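Local coordinates for protein integrase (Human T-cell leukemia virus 2, PDB 6QBW) that probably splices reverse-transcribed viral DNA into host chromosomes, this chain being the metal-dependent catalytic core domain of the integrase, at residues Asn7-Gly12 with Pro64-Thr69; Asp13-Lys18 with Leu26-Asp31; Val37-Lys42 with Lys134-Leu139. One frame throughout, in Å; residues are numbered along the deposited sequence.

Overall arrangement
All three contacts involve the mixed sheet of the integrase catalytic core, an RNase H-like domain: two pair its strands, and the third lays a helix against it. Interactions 1 and 2 both use strand 9-19, first beside strand 66-68 and then beside strand 22-31; their centres lie about 14 Å apart, and Asn7 and Gln11 bond directly to Asp31 and Val30. Strand 37-42, the next in the sheet, meets helix 128-142 in interaction 3. The centre of interaction 3 lies about 10 Å from that of interaction 2 and about 17 Å from that of interaction 1. Along the chain, 13-18 and 26-31 fall between the segments of interaction 1, whereas interactions 1 and 3 alternate.

Interaction 1 of 3, residues Asn7-Gly12 with Pro64-Thr69; sequences NHIWQG and PLHINT
Pro64, just ahead of strand 66-68, packs on Trp10 of strand 9-12; the two strands form a parallel pair within the RNase H-like fold of the integrase core. Their axes approach to 4.5 Å, with 29° between their directions. Pro64 CB stands over the indole, 3.6 Å from the centroid of the five-membered ring of Trp10 and 10° off its normal, a CH-pi contact. The proline ring continues over the six-membered ring, where Pro64 CG lies 3.7 Å from Trp10 CE3. With CG anti to the carbonyl carbon (chi1 -73°), the indole lies back toward Asn7, and Trp10 NE1 donates to Asn7 OD1 at 3.0 Å. That acceptor is in the ring plane and offers a lone pair, which, together with the packing around the ring, probably limits the turn of the indole; Asn7 ND2 in turn bonds to Leu61 O. Phe54 and Ala57 of helix 47-61 also touch Trp10.

The backbone of Trp10 reaches both neighbours of its paired residue Ile67, as parallel strands require: Trp10 N donates almost straight to His66 O at 2.9 Å, and Trp10 O accepts from Asn68 N at 2.9 Å. Asn68 shares the other sheet face with Ile9, Gln11 and His66, and its OD1 comes to 3.5 Å from Ile9 CG2. Asn68 O takes the N-H of Gly12 at 2.9 Å while also receiving a CA-H...O approach from Gln11.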
loop_
_atom_site.group_PDB
_atom_site.type_symbol
_atom_site.label_atom_id
_atom_site.label_comp_id
_atom_site.label_asym_id
_atom_site.label_seq_id
_atom_site.Cartn_x
_atom_site.Cartn_y
_atom_site.Cartn_z
ATOM N N ASN A 7 17.505 5.447 -5.562
ATOM C CA ASN A 7 16.881 6.216 -6.638
ATOM C C ASN A 7 17.843 7.071 -7.471
ATOM O O ASN A 7 17.399 7.926 -8.231
ATOM C CB ASN A 7 15.717 7.059 -6.096
ATOM C CG ASN A 7 14.646 6.211 -5.432
ATOM O OD1 ASN A 7 14.387 5.079 -5.847
ATOM N ND2 ASN A 7 14.019 6.753 -4.398
ATOM N N HIS A 8 19.147 6.827 -7.361
ATOM C CA HIS A 8 20.110 7.455 -8.262
ATOM C C HIS A 8 19.990 6.779 -9.628
ATOM O O HIS A 8 19.699 7.435 -10.625
ATOM C CB HIS A 8 21.541 7.353 -7.699
ATOM C CG HIS A 8 22.591 7.981 -8.568
ATOM N ND1 HIS A 8 23.929 7.668 -8.461
ATOM C CD2 HIS A 8 22.500 8.892 -9.567
ATOM C CE1 HIS A 8 24.619 8.366 -9.346
ATOM N NE2 HIS A 8 23.775 9.115 -10.034
ATOM N N ILE A 9 20.188 5.464 -9.659
ATOM C CA ILE A 9 20.129 4.693 -10.900
ATOM C C ILE A 9 19.318 3.417 -10.712
ATOM O O ILE A 9 19.627 2.607 -9.841
ATOM C CB ILE A 9 21.534 4.280 -11.371
ATOM C CG1 ILE A 9 22.418 5.507 -11.610
ATOM C CG2 ILE A 9 21.447 3.438 -12.639
ATOM C CD1 ILE A 9 23.894 5.173 -11.660
ATOM N N TRP A 10 18.287 3.245 -11.536
ATOM C CA TRP A 10 17.523 2.002 -11.587
ATOM C C TRP A 10 17.872 1.249 -12.858
ATOM O O TRP A 10 18.383 1.832 -13.820
ATOM C CB TRP A 10 16.023 2.281 -11.632
ATOM C CG TRP A 10 15.390 2.759 -10.374
ATOM C CD1 TRP A 10 16.007 3.124 -9.217
ATOM C CD2 TRP A 10 13.994 2.963 -10.167
ATOM N NE1 TRP A 10 15.076 3.524 -8.292
ATOM C CE2 TRP A 10 13.830 3.437 -8.855
ATOM C CE3 TRP A 10 12.860 2.782 -10.967
ATOM C CZ2 TRP A 10 12.576 3.736 -8.320
ATOM C CZ3 TRP A 10 11.610 3.078 -10.432
ATOM C CH2 TRP A 10 11.480 3.548 -9.123
ATOM N N GLN A 11 17.575 -0.046 -12.854
ATOM C CA GLN A 11 17.554 -0.843 -14.067
ATOM C C GLN A 11 16.157 -1.418 -14.247
ATOM O O GLN A 11 15.467 -1.719 -13.270
ATOM C CB GLN A 11 18.578 -1.962 -13.991
ATOM C CG GLN A 11 20.006 -1.476 -14.131
ATOM C CD GLN A 11 21.020 -2.592 -13.993
ATOM O OE1 GLN A 11 20.665 -3.771 -13.966
ATOM N NE2 GLN A 11 22.295 -2.225 -13.901
ATOM N N GLY A 12 15.744 -1.555 -15.502
ATOM C CA GLY A 12 14.413 -2.046 -15.834
ATOM C C GLY A 12 14.454 -3.051 -16.964
ATOM O O GLY A 12 15.258 -2.926 -17.886
ATOM N N PRO A 64 13.104 7.916 -9.616
ATOM C CA PRO A 64 14.521 7.784 -9.948
ATOM C C PRO A 64 15.039 8.917 -10.834
ATOM O O PRO A 64 14.273 9.529 -11.569
ATOM C CB PRO A 64 14.565 6.467 -10.720
ATOM C CG PRO A 64 13.251 6.422 -11.425
ATOM C CD PRO A 64 12.261 7.089 -10.502
ATOM N N LEU A 65 16.340 9.170 -10.767
ATOM C CA LEU A 65 16.992 10.124 -11.656
ATOM C C LEU A 65 17.344 9.455 -12.989
ATOM O O LEU A 65 16.980 9.956 -14.049
ATOM C CB LEU A 65 18.244 10.705 -10.991
ATOM C CG LEU A 65 19.078 11.680 -11.831
ATOM C CD1 LEU A 65 18.231 12.840 -12.346
ATOM C CD2 LEU A 65 20.275 12.190 -11.035
ATOM N N HIS A 66 18.053 8.327 -12.923
ATOM C CA HIS A 66 18.449 7.563 -14.114
ATOM C C HIS A 66 17.751 6.202 -14.162
ATOM O O HIS A 66 17.511 5.581 -13.125
ATOM C CB HIS A 66 19.961 7.312 -14.127
ATOM C CG HIS A 66 20.789 8.550 -14.261
ATOM N ND1 HIS A 66 21.031 9.156 -15.474
ATOM C CD2 HIS A 66 21.460 9.279 -13.336
ATOM C CE1 HIS A 66 21.802 10.213 -15.289
ATOM N NE2 HIS A 66 22.074 10.313 -14.001
ATOM N N ILE A 67 17.446 5.743 -15.376
ATOM C CA ILE A 67 16.984 4.377 -15.609
ATOM C C ILE A 67 17.741 3.769 -16.789
ATOM O O ILE A 67 17.970 4.439 -17.792
ATOM C CB ILE A 67 15.463 4.307 -15.864
ATOM C CG1 ILE A 67 15.037 5.245 -16.994
ATOM C CG2 ILE A 67 14.696 4.662 -14.602
ATOM C CD1 ILE A 67 13.676 4.914 -17.570
ATOM N N ASN A 68 18.142 2.508 -16.657
ATOM C CA ASN A 68 18.816 1.790 -17.741
ATOM C C ASN A 68 17.997 0.571 -18.162
ATOM O O ASN A 68 17.600 -0.237 -17.326
ATOM C CB ASN A 68 20.223 1.359 -17.314
ATOM C CG ASN A 68 21.141 2.538 -17.044
ATOM O OD1 ASN A 68 21.802 2.600 -16.009
ATOM N ND2 ASN A 68 21.185 3.481 -17.972
ATOM N N THR A 69 17.736 0.450 -19.460
ATOM C CA THR A 69 16.965 -0.670 -19.989
ATOM C C THR A 69 17.636 -1.247 -21.228
ATOM O O THR A 69 18.635 -0.721 -21.707
ATOM C CB THR A 69 15.529 -0.249 -20.366
ATOM O OG1 THR A 69 15.558 0.595 -21.526
ATOM C CG2 THR A 69 14.850 0.480 -19.208
#

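Interaction 2 of 3, residues Asp13-Lys18 with Leu26-Asp31; sequences DVTHYK and LHVWVD. With CA (calcium ion), chain B.
The calcium site of the core domain is built on the hairpin in which Asp13 pairs with Val28 and Val14 with His27. Calcium is held by Asp13 OD1 at 2.6 Å, by Val14 O at 2.8 Å, by three waters and by Asp70 OD2. The strand pairing explains why a backbone oxygen can serve: Val14 belongs to a non-hydrogen-bonded pair, so its polar backbone atoms face away from strand 26-31. Val14 O thus meets the metal, and Val14 N binds water 2 at 3.3 Å. The second carboxylate oxygen of Asp13 bonds to Asn109 ND2 and receives a weak bond from water 1.

In the RNase H-like fold of retroviral integrases, the first strand and the residues after a neighbouring strand supply the first two acids of the D,D-35-E motif; Asp13 and Asp70 are consistent with those positions. The N-to-C directions of the two strand segments make an angle of 141°, antiparallel with a marked twist. Either side of Val14, the hydrogen-bonded pairs lock the register: Asp13 N donates to Val28 O at 2.9 Å, Val28 N to Asp13 O at 2.7 Å, and Thr15 and Leu26 exchange a matching pair of bonds.

With CG1 of Val14 anti to its own nitrogen, CG2 is left over one face of the His27 imidazole, 23° off the normal and offset toward the rim, where Val14 CG2 lies 3.5 Å from His27 CD2. On the other sheet face, Leu26 buries the most surface: Leu26 CB lies 3.8 Å from Thr15 CG2, and Leu26 CG is 3.8 Å from Tyr17 CB. The polar ends of these neighbours turn to helix 104-122, Thr15 OG1 to Lys113 NZ and Tyr17 OH to Asn117 OD1.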
loop_
_atom_site.group_PDB
_atom_site.type_symbol
_atom_site.label_atom_id
_atom_site.label_comp_id
_atom_site.label_asym_id
_atom_site.label_seq_id
_atom_site.Cartn_x
_atom_site.Cartn_y
_atom_site.Cartn_z
ATOM N N ASP A 13 13.588 -4.053 -16.882
ATOM C CA ASP A 13 13.487 -5.070 -17.920
ATOM C C ASP A 13 12.059 -5.589 -18.027
ATOM O O ASP A 13 11.300 -5.543 -17.064
ATOM C CB ASP A 13 14.441 -6.227 -17.610
ATOM C CG ASP A 13 14.514 -7.256 -18.735
ATOM O OD1 ASP A 13 14.486 -6.880 -19.933
ATOM O OD2 ASP A 13 14.614 -8.457 -18.413
ATOM N N VAL A 14 11.689 -6.056 -19.212
ATOM C CA VAL A 14 10.479 -6.849 -19.367
ATOM C C VAL A 14 10.900 -8.258 -19.770
ATOM O O VAL A 14 11.581 -8.455 -20.779
ATOM C CB VAL A 14 9.510 -6.259 -20.406
ATOM C CG1 VAL A 14 8.243 -7.103 -20.490
ATOM C CG2 VAL A 14 9.174 -4.815 -20.052
ATOM N N THR A 15 10.504 -9.229 -18.955
ATOM C CA THR A 15 10.828 -10.623 -19.194
ATOM C C THR A 15 9.542 -11.435 -19.192
ATOM O O THR A 15 8.556 -11.051 -18.567
ATOM C CB THR A 15 11.823 -11.180 -18.144
ATOM O OG1 THR A 15 12.102 -12.552 -18.430
ATOM C CG2 THR A 15 11.280 -11.079 -16.720
ATOM N N HIS A 16 9.567 -12.557 -19.901
ATOM C CA HIS A 16 8.410 -13.431 -19.992
ATOM C C HIS A 16 8.406 -14.430 -18.847
ATOM O O HIS A 16 9.462 -14.869 -18.389
ATOM C CB HIS A 16 8.384 -14.147 -21.343
ATOM C CG HIS A 16 8.223 -13.216 -22.504
ATOM N ND1 HIS A 16 6.991 -12.766 -22.932
ATOM C CD2 HIS A 16 9.141 -12.625 -23.308
ATOM C CE1 HIS A 16 7.155 -11.950 -23.959
ATOM N NE2 HIS A 16 8.450 -11.847 -24.208
ATOM N N TYR A 17 7.210 -14.755 -18.367
ATOM C CA TYR A 17 7.029 -15.786 -17.358
ATOM C C TYR A 17 5.847 -16.655 -17.756
ATOM O O TYR A 17 4.697 -16.225 -17.680
ATOM C CB TYR A 17 6.803 -15.175 -15.973
ATOM C CG TYR A 17 6.713 -16.220 -14.883
ATOM C CD1 TYR A 17 7.847 -16.913 -14.463
ATOM C CD2 TYR A 17 5.495 -16.528 -14.287
ATOM C CE1 TYR A 17 7.770 -17.881 -13.476
ATOM C CE2 TYR A 17 5.408 -17.493 -13.298
ATOM C CZ TYR A 17 6.546 -18.169 -12.896
ATOM O OH TYR A 17 6.459 -19.133 -11.913
ATOM N N LYS A 18 6.144 -17.874 -18.193
ATOM C CA LYS A 18 5.117 -18.814 -18.619
ATOM C C LYS A 18 4.445 -19.417 -17.386
ATOM O O LYS A 18 5.124 -19.845 -16.455
ATOM C CB LYS A 18 5.734 -19.893 -19.519
ATOM C CG LYS A 18 4.785 -20.990 -19.981
ATOM C CD LYS A 18 4.914 -22.236 -19.110
ATOM C CE LYS A 18 3.904 -23.306 -19.486
ATOM N NZ LYS A 18 3.833 -24.351 -18.432
ATOM N N LEU A 26 6.545 -9.832 -17.307
ATOM C CA LEU A 26 6.993 -9.303 -16.031
ATOM C C LEU A 26 7.807 -8.049 -16.274
ATOM O O LEU A 26 8.928 -8.118 -16.761
ATOM C CB LEU A 26 7.848 -10.328 -15.279
ATOM C CG LEU A 26 7.154 -11.595 -14.781
ATOM C CD1 LEU A 26 8.078 -12.316 -13.813
ATOM C CD2 LEU A 26 5.815 -11.290 -14.118
ATOM N N HIS A 27 7.225 -6.903 -15.958
ATOM C CA HIS A 27 7.966 -5.652 -15.935
ATOM C C HIS A 27 8.713 -5.632 -14.608
ATOM O O HIS A 27 8.103 -5.829 -13.553
ATOM C CB HIS A 27 7.012 -4.459 -16.051
ATOM C CG HIS A 27 6.380 -4.315 -17.401
ATOM N ND1 HIS A 27 5.482 -5.231 -17.907
ATOM C CD2 HIS A 27 6.511 -3.356 -18.348
ATOM C CE1 HIS A 27 5.091 -4.844 -19.109
ATOM N NE2 HIS A 27 5.701 -3.709 -19.400
ATOM N N VAL A 28 10.028 -5.424 -14.655
ATOM C CA VAL A 28 10.857 -5.475 -13.444
ATOM C C VAL A 28 11.718 -4.226 -13.288
ATOM O O VAL A 28 12.457 -3.861 -14.191
ATOM C CB VAL A 28 11.765 -6.721 -13.426
ATOM C CG1 VAL A 28 12.635 -6.737 -12.173
ATOM C CG2 VAL A 28 10.915 -7.976 -13.501
ATOM N N TRP A 29 11.615 -3.589 -12.124
ATOM C CA TRP A 29 12.383 -2.398 -11.822
ATOM C C TRP A 29 13.147 -2.613 -10.530
ATOM O O TRP A 29 12.538 -2.812 -9.481
ATOM C CB TRP A 29 11.451 -1.194 -11.696
ATOM C CG TRP A 29 10.752 -0.879 -12.976
ATOM C CD1 TRP A 29 9.490 -1.255 -13.339
ATOM C CD2 TRP A 29 11.286 -0.144 -14.081
ATOM N NE1 TRP A 29 9.200 -0.787 -14.601
ATOM C CE2 TRP A 29 10.287 -0.100 -15.077
ATOM C CE3 TRP A 29 12.512 0.486 -14.323
ATOM C CZ2 TRP A 29 10.477 0.547 -16.299
ATOM C CZ3 TRP A 29 12.702 1.128 -15.537
ATOM C CH2 TRP A 29 11.689 1.154 -16.511
ATOM N N VAL A 30 14.477 -2.579 -10.615
ATOM C CA VAL A 30 15.336 -2.744 -9.444
ATOM C C VAL A 30 16.253 -1.537 -9.287
ATOM O O VAL A 30 16.794 -1.020 -10.264
ATOM C CB VAL A 30 16.182 -4.048 -9.506
ATOM C CG1 VAL A 30 17.160 -4.035 -10.676
ATOM C CG2 VAL A 30 16.940 -4.276 -8.197
ATOM N N ASP A 31 16.423 -1.101 -8.044
ATOM C CA ASP A 31 17.344 -0.023 -7.718
ATOM C C ASP A 31 18.757 -0.585 -7.600
ATOM O O ASP A 31 18.966 -1.595 -6.931
ATOM C CB ASP A 31 16.926 0.631 -6.408
ATOM C CG ASP A 31 17.825 1.776 -6.019
ATOM O OD1 ASP A 31 18.884 1.518 -5.405
ATOM O OD2 ASP A 31 17.466 2.937 -6.317
HETATM CA CA CA B . 13.840 -7.887 -22.265
HETATM O O HOH W 1 15.571 -9.271 -21.055
HETATM O O HOH W 2 12.833 -5.660 -22.260
HETATM O O HOH W 3 12.270 -9.121 -23.432
#

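Interaction 3 of 3, residues Val37-Lys42 with Lys134-Leu139; sequences VSVSCK and KALWTL
Lys134 O is gripped twice within helix 128-142: Thr138 OG1 donates to it at 2.7 Å and Thr138 N at 3.0 Å, from opposite faces of the carbonyl plane. Thr138 OG1 also bonds to Tyr119 OH of helix 104-122. This turn of helix lies against strand 37-42, an edge of the sheet within the chain, and presents Leu136 and Leu139 to it. The segment axes are almost antiparallel, at 175°, and come within 9.0 Å.

Leu136 buries the largest share, 77 of the 186 Å². Its CG is anti to the carbonyl carbon (chi1 -83°), and the isobutyl group extends onto the strand with both methyls in use. Leu136 CD2 touches both valines, lying 3.7 Å from Val39 CG2 and 4.0 Å from Val37 CG1. The other methyl rests on the backbone, with Leu136 CD1 3.7 Å from Val39 O. Leu139 brings its CD2 to 4.0 Å from Val37 CG2. Val37 and Val39 point toward the helix, whereas Ser38 and Ser40 point away, to helix 47-61.

Other parts of the same helical turn face a second subunit, where Trp137 packs on Ser59 and Thr138 on Tyr87 of that subunit. Just beyond the segment, Asn140 ND2 bonds Val37 O. Between 37-42 and 134-139 themselves the contact is apolar, leucine methyls against valines and backbone, consistent with attraction mainly by van der Waals packing and burial of apolar surface.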
loop_
_atom_site.group_PDB
_atom_site.type_symbol
_atom_site.label_atom_id
_atom_site.label_comp_id
_atom_site.label_asym_id
_atom_site.label_seq_id
_atom_site.Cartn_x
_atom_site.Cartn_y
_atom_site.Cartn_z
ATOM N N VAL A 37 13.139 -3.848 -5.250
ATOM C CA VAL A 37 12.511 -4.292 -6.488
ATOM C C VAL A 37 11.019 -3.986 -6.523
ATOM O O VAL A 37 10.332 -4.108 -5.513
ATOM C CB VAL A 37 12.682 -5.813 -6.651
ATOM C CG1 VAL A 37 11.926 -6.318 -7.868
ATOM C CG2 VAL A 37 14.153 -6.170 -6.764
ATOM N N SER A 38 10.537 -3.590 -7.700
ATOM C CA SER A 38 9.112 -3.607 -8.026
ATOM C C SER A 38 8.893 -4.529 -9.224
ATOM O O SER A 38 9.687 -4.525 -10.169
ATOM C CB SER A 38 8.613 -2.201 -8.356
ATOM O OG SER A 38 7.233 -2.213 -8.681
ATOM N N VAL A 39 7.819 -5.317 -9.176
ATOM C CA VAL A 39 7.452 -6.239 -10.265
ATOM C C VAL A 39 5.961 -6.112 -10.558
ATOM O O VAL A 39 5.146 -6.109 -9.636
ATOM C CB VAL A 39 7.768 -7.719 -9.907
ATOM C CG1 VAL A 39 7.258 -8.668 -10.981
ATOM C CG2 VAL A 39 9.261 -7.913 -9.704
ATOM N N SER A 40 5.615 -6.013 -11.837
ATOM C CA SER A 40 4.220 -5.996 -12.264
ATOM C C SER A 40 3.994 -7.079 -13.302
ATOM O O SER A 40 4.762 -7.202 -14.255
ATOM C CB SER A 40 3.854 -4.639 -12.868
ATOM O OG SER A 40 4.220 -3.568 -12.016
ATOM N N CYS A 41 2.936 -7.862 -13.118
ATOM C CA CYS A 41 2.537 -8.854 -14.106
ATOM C C CYS A 41 1.588 -8.202 -15.102
ATOM O O CYS A 41 0.605 -7.583 -14.701
ATOM C CB CYS A 41 1.842 -10.025 -13.429
ATOM S SG CYS A 41 1.909 -11.552 -14.388
ATOM N N LYS A 42 1.884 -8.335 -16.392
ATOM C CA LYS A 42 1.065 -7.723 -17.442
ATOM C C LYS A 42 0.762 -8.719 -18.562
ATOM O O LYS A 42 1.593 -9.561 -18.897
ATOM C CB LYS A 42 1.778 -6.503 -18.031
ATOM C CG LYS A 42 2.133 -5.424 -17.028
ATOM C CD LYS A 42 0.897 -4.714 -16.516
ATOM C CE LYS A 42 1.280 -3.566 -15.600
ATOM N NZ LYS A 42 0.091 -2.935 -14.971
ATOM N N LYS A 134 3.723 -12.292 -2.637
ATOM C CA LYS A 134 4.517 -13.095 -1.727
ATOM C C LYS A 134 5.997 -13.069 -2.131
ATOM O O LYS A 134 6.869 -12.937 -1.278
ATOM C CB LYS A 134 3.972 -14.522 -1.659
ATOM C CG LYS A 134 2.598 -14.607 -1.009
ATOM C CD LYS A 134 1.963 -15.996 -1.119
ATOM C CE LYS A 134 2.392 -16.911 0.027
ATOM N NZ LYS A 134 1.524 -18.111 0.218
ATOM N N ALA A 135 6.269 -13.156 -3.430
ATOM C CA ALA A 135 7.638 -13.103 -3.931
ATOM C C ALA A 135 8.291 -11.744 -3.687
ATOM O O ALA A 135 9.451 -11.678 -3.270
ATOM C CB ALA A 135 7.668 -13.433 -5.412
ATOM N N LEU A 136 7.555 -10.666 -3.959
ATOM C CA LEU A 136 8.072 -9.304 -3.754
ATOM C C LEU A 136 8.367 -9.035 -2.284
ATOM O O LEU A 136 9.438 -8.523 -1.935
ATOM C CB LEU A 136 7.082 -8.248 -4.258
ATOM C CG LEU A 136 7.100 -7.906 -5.748
ATOM C CD1 LEU A 136 6.011 -6.893 -6.073
ATOM C CD2 LEU A 136 8.460 -7.369 -6.163
ATOM N N TRP A 137 7.408 -9.381 -1.430
ATOM C CA TRP A 137 7.541 -9.174 0.008
ATOM C C TRP A 137 8.687 -9.990 0.600
ATOM O O TRP A 137 9.352 -9.536 1.529
ATOM C CB TRP A 137 6.241 -9.529 0.739
ATOM C CG TRP A 137 5.045 -8.702 0.350
ATOM C CD1 TRP A 137 5.046 -7.440 -0.167
ATOM C CD2 TRP A 137 3.667 -9.080 0.482
ATOM N NE1 TRP A 137 3.759 -7.015 -0.381
ATOM C CE2 TRP A 137 2.893 -8.001 0.012
ATOM C CE3 TRP A 137 3.015 -10.229 0.956
ATOM C CZ2 TRP A 137 1.492 -8.032 -0.005
ATOM C CZ3 TRP A 137 1.623 -10.263 0.943
ATOM C CH2 TRP A 137 0.876 -9.168 0.466
ATOM N N THR A 138 8.907 -11.195 0.074
ATOM C CA THR A 138 10.004 -12.042 0.542
ATOM C C THR A 138 11.350 -11.434 0.143
ATOM O O THR A 138 12.296 -11.414 0.930
ATOM C CB THR A 138 9.913 -13.477 -0.018
ATOM O OG1 THR A 138 8.667 -14.071 0.359
ATOM C CG2 THR A 138 11.048 -14.339 0.515
ATOM N N LEU A 139 11.421 -10.931 -1.084
ATOM C CA LEU A 139 12.660 -10.404 -1.615
ATOM C C LEU A 139 13.023 -9.083 -0.953
ATOM O O LEU A 139 14.130 -8.924 -0.442
ATOM C CB LEU A 139 12.549 -10.224 -3.131
ATOM C CG LEU A 139 13.828 -9.847 -3.874
ATOM C CD1 LEU A 139 14.958 -10.777 -3.468
ATOM C CD2 LEU A 139 13.596 -9.896 -5.374
#